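Local coordinates for protein cocosin 1 acidic chain (Cocos nucifera, PDB 5WPW) that serves as a seed storage protein of the 11S globulin family, a nutrient reservoir built from two cupin domains and assembled as a hexamer, at residues G182-T185 with E186-A189; E334-Q337 with G338-L341. The protein carries 2 engineered substitutions. All blocks are in the same frame, centred on the assembly; numbering follows the deposited sequence.

In the fold
Contact 1 comes first along the chain and contact 2 follows without overlap; the two lie on opposite sides of the chain's centre. Their centres are about 46 Å apart and their nearest atoms about 32 Å, so they do not touch. Residues 182-189 open helix 185-192 in the first cupin region, with helix 196-202 packed beside it; residues 334-341 turn strand 329-336 into strand 340-343 in the second. Measured from its own centre, contact 1 is about 36 Å from the chain centre and also reaches a second subunit, placing it at an interface of the hexamer. Contact 2, about 15 Å by the same measure, joins strands of two sheets, and no other chain touches it.

Contact 1: G182-T185 with E186-A189; sequences GFST and ELLA
Three backbone N-H groups at the start of helix 185-192 point back to acceptors on Ser184 and Thr185. Leu188 N reaches Ser184 O at 3.1 Å, and Ala189 N reaches Thr185 O at 2.9 Å. With N-H...O angles of 164° and 167°, these are straight i to i+4 helical bonds. The third bond uses a side chain: Leu187 N donates to Ser184 OG at 3.3 Å, weak by length though well aligned (168°). Ser184 is therefore the N-cap, its hydroxyl serving an amide in the first helical turn. The same OG lies 3.3 Å from Glu186 CG, which is placed between its own backbone N and carbonyl carbon; this brings CG, not the carboxylate, beside the hydroxyl.

Apolar contact comes from Phe183, just before the cap. Its ring atom CD2 meets Leu188 CD1 at 4.0 Å, the two side chains crossing at about a right angle and the methyl approaching the ring obliquely. Phe183 and Leu187 also pack on Leu350 of a second subunit, and Ser184 N donates to Glu321 OE2 of the same second subunit. Thr185 OG1 instead bonds within its own chain, to Arg200 of helix 196-202.

Contact 2: E334-Q337 with G338-L341; sequences ELRQ and GQLL
A type II beta turn from Arg336 to Gln339 carries the chain out of strand 329-336 and toward strand 340-343, and it is closed by Gln339 N donating to Arg336 O at 3.1 Å. Gly338 takes the third position with phi 91°, a conformation in which a CB would collide with Gln337 O, which calls for glycine.

A second bond between the same two residues runs the other way: Arg336 N donates to Gln339 OE1 at 3.0 Å. The donor stands 48° out of the carbonyl plane, so the amide is met from above, not on a lone pair. Gln339 thus folds back over the turn, its CG anti to the carbonyl carbon, using both backbone and side chain to hold Arg336.

This corner belongs to the second cupin region, between strands of two different antiparallel sheets: Leu335 pairs through its backbone with Gly318, and Leu341 with Met311.

The remainder of the Gln339 amide sits against the arginine. Its NE2 lies 3.0 Å above the Arg336 guanidinium plane, over the centre, with the two planes 43° apart; this is a face contact between donors, not a hydrogen bond. Arg336 CG also touches Gln339 CD at 3.4 Å. On the apolar side, Leu335 divides its methyls: CD2 lies 3.8 Å from Gln339 CB, while CD1 meets Leu341 CB at 4.0 Å, the two leucines crossing at about a right angle.

Contact 1: G182-T185 with E186-A189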
loop_
_atom_site.group_PDB
_atom_site.type_symbol
_atom_site.label_atom_id
_atom_site.label_comp_id
_atom_site.label_asym_id
_atom_site.label_seq_id
_atom_site.Cartn_x
_atom_site.Cartn_y
_atom_site.Cartn_z
ATOM N N GLY A 182 -17.988 26.209 26.519
ATOM C CA GLY A 182 -17.252 25.511 27.552
ATOM C C GLY A 182 -16.025 26.243 28.048
ATOM O O GLY A 182 -15.492 25.888 29.107
ATOM N N PHE A 183 -15.575 27.256 27.315
ATOM C CA PHE A 183 -14.395 28.016 27.672
ATOM C C PHE A 183 -14.776 29.217 28.525
ATOM O O PHE A 183 -15.877 29.761 28.410
ATOM C CB PHE A 183 -13.663 28.489 26.423
ATOM C CG PHE A 183 -13.014 27.389 25.664
ATOM C CD1 PHE A 183 -12.142 26.526 26.294
ATOM C CD2 PHE A 183 -13.311 27.189 24.327
ATOM C CE1 PHE A 183 -11.542 25.496 25.586
ATOM C CE2 PHE A 183 -12.719 26.170 23.624
ATOM C CZ PHE A 183 -11.831 25.324 24.254
ATOM N N SER A 184 -13.854 29.622 29.391
ATOM C CA SER A 184 -14.069 30.842 30.153
ATOM C C SER A 184 -13.960 32.055 29.234
ATOM O O SER A 184 -13.219 32.056 28.249
ATOM C CB SER A 184 -13.070 30.940 31.303
ATOM O OG SER A 184 -11.958 31.736 30.939
ATOM N N THR A 185 -14.728 33.096 29.560
ATOM C CA THR A 185 -14.767 34.277 28.704
ATOM C C THR A 185 -13.399 34.934 28.575
ATOM O O THR A 185 -12.986 35.302 27.469
ATOM C CB THR A 185 -15.780 35.279 29.244
ATOM O OG1 THR A 185 -17.056 34.636 29.372
ATOM C CG2 THR A 185 -15.876 36.474 28.302
ATOM N N GLU A 186 -12.681 35.091 29.690
ATOM C CA GLU A 186 -11.396 35.785 29.651
ATOM C C GLU A 186 -10.379 35.062 28.768
ATOM O O GLU A 186 -9.644 35.699 28.007
ATOM C CB GLU A 186 -10.859 35.965 31.071
ATOM C CG GLU A 186 -10.846 34.707 31.925
ATOM C CD GLU A 186 -10.092 34.907 33.242
ATOM O OE1 GLU A 186 -10.729 35.280 34.253
ATOM O OE2 GLU A 186 -8.858 34.706 33.258
ATOM N N LEU A 187 -10.305 33.735 28.858
ATOM C CA LEU A 187 -9.309 33.039 28.048
ATOM C C LEU A 187 -9.712 33.024 26.579
ATOM O O LEU A 187 -8.861 33.162 25.693
ATOM C CB LEU A 187 -9.081 31.622 28.574
ATOM C CG LEU A 187 -7.755 31.394 29.329
ATOM C CD1 LEU A 187 -6.521 31.580 28.444
ATOM C CD2 LEU A 187 -7.651 32.294 30.559
ATOM N N LEU A 188 -11.013 32.900 26.306
ATOM C CA LEU A 188 -11.498 32.981 24.935
ATOM C C LEU A 188 -11.190 34.342 24.323
ATOM O O LEU A 188 -10.745 34.431 23.172
ATOM C CB LEU A 188 -12.999 32.694 24.920
ATOM C CG LEU A 188 -13.643 32.266 23.609
ATOM C CD1 LEU A 188 -12.983 30.994 23.108
ATOM C CD2 LEU A 188 -15.134 32.067 23.819
ATOM N N ALA A 189 -11.399 35.421 25.085
ATOM C CA ALA A 189 -10.988 36.730 24.593
ATOM C C ALA A 189 -9.501 36.735 24.301
ATOM O O ALA A 189 -9.070 37.131 23.212
ATOM C CB ALA A 189 -11.354 37.822 25.599
#

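Contact 2: E334-Q337 with G338-L341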
loop_
_atom_site.group_PDB
_atom_site.type_symbol
_atom_site.label_atom_id
_atom_site.label_comp_id
_atom_site.label_asym_id
_atom_site.label_seq_id
_atom_site.Cartn_x
_atom_site.Cartn_y
_atom_site.Cartn_z
ATOM N N GLU A 334 -44.007 -4.045 3.120
ATOM C CA GLU A 334 -43.853 -2.990 2.143
ATOM C C GLU A 334 -42.832 -1.988 2.667
ATOM O O GLU A 334 -42.473 -1.994 3.841
ATOM C CB GLU A 334 -45.218 -2.331 1.871
ATOM C CG GLU A 334 -45.263 -1.240 0.784
ATOM C CD GLU A 334 -46.683 -0.725 0.482
ATOM O OE1 GLU A 334 -47.151 0.210 1.178
ATOM O OE2 GLU A 334 -47.314 -1.228 -0.476
ATOM N N LEU A 335 -42.334 -1.149 1.785
ATOM C CA LEU A 335 -41.598 0.031 2.195
ATOM C C LEU A 335 -42.167 1.187 1.395
ATOM O O LEU A 335 -42.458 1.028 0.203
ATOM C CB LEU A 335 -40.083 -0.118 1.949
ATOM C CG LEU A 335 -39.151 -0.625 3.051
ATOM C CD1 LEU A 335 -37.713 -0.360 2.650
ATOM C CD2 LEU A 335 -39.423 0.028 4.387
ATOM N N ARG A 336 -42.341 2.339 2.041
ATOM C CA ARG A 336 -42.795 3.518 1.322
ATOM C C ARG A 336 -41.872 4.684 1.639
ATOM O O ARG A 336 -40.964 4.581 2.471
ATOM C CB ARG A 336 -44.255 3.865 1.657
ATOM C CG ARG A 336 -44.544 3.937 3.139
ATOM C CD ARG A 336 -46.051 3.914 3.441
ATOM N NE ARG A 336 -46.309 3.700 4.864
ATOM C CZ ARG A 336 -46.103 4.615 5.808
ATOM N NH1 ARG A 336 -45.634 5.818 5.484
ATOM N NH2 ARG A 336 -46.361 4.327 7.079
ATOM N N GLN A 337 -42.111 5.793 0.939
ATOM C CA GLN A 337 -41.309 6.997 1.096
ATOM C C GLN A 337 -41.117 7.365 2.566
ATOM O O GLN A 337 -42.072 7.398 3.355
ATOM C CB GLN A 337 -41.961 8.157 0.344
ATOM C CG GLN A 337 -41.308 9.506 0.616
ATOM C CD GLN A 337 -41.741 10.574 -0.362
ATOM O OE1 GLN A 337 -41.900 10.306 -1.557
ATOM N NE2 GLN A 337 -41.953 11.789 0.140
ATOM N N GLY A 338 -39.863 7.626 2.933
ATOM C CA GLY A 338 -39.524 8.076 4.268
ATOM C C GLY A 338 -39.202 6.984 5.258
ATOM O O GLY A 338 -38.824 7.298 6.393
ATOM N N GLN A 339 -39.315 5.717 4.870
ATOM C CA GLN A 339 -39.032 4.614 5.774
ATOM C C GLN A 339 -37.644 4.035 5.534
ATOM O O GLN A 339 -37.113 4.055 4.419
ATOM C CB GLN A 339 -40.071 3.508 5.625
ATOM C CG GLN A 339 -41.483 4.058 5.637
ATOM C CD GLN A 339 -42.518 2.979 5.734
ATOM O OE1 GLN A 339 -42.442 1.971 5.050
ATOM N NE2 GLN A 339 -43.504 3.188 6.597
ATOM N N LEU A 340 -37.120 3.438 6.582
ATOM C CA LEU A 340 -35.753 2.958 6.625
ATOM C C LEU A 340 -35.751 1.502 7.050
ATOM O O LEU A 340 -36.541 1.092 7.909
ATOM C CB LEU A 340 -34.934 3.801 7.586
ATOM C CG LEU A 340 -33.469 3.457 7.800
ATOM C CD1 LEU A 340 -32.688 4.738 8.017
ATOM C CD2 LEU A 340 -33.349 2.549 8.999
ATOM N N LEU A 341 -34.846 0.727 6.463
ATOM C CA LEU A 341 -34.730 -0.691 6.778
ATOM C C LEU A 341 -33.254 -1.035 6.824
ATOM O O LEU A 341 -32.542 -0.790 5.849
ATOM C CB LEU A 341 -35.421 -1.566 5.725
ATOM C CG LEU A 341 -35.407 -3.077 5.945
ATOM C CD1 LEU A 341 -36.210 -3.416 7.208
ATOM C CD2 LEU A 341 -35.940 -3.863 4.711
#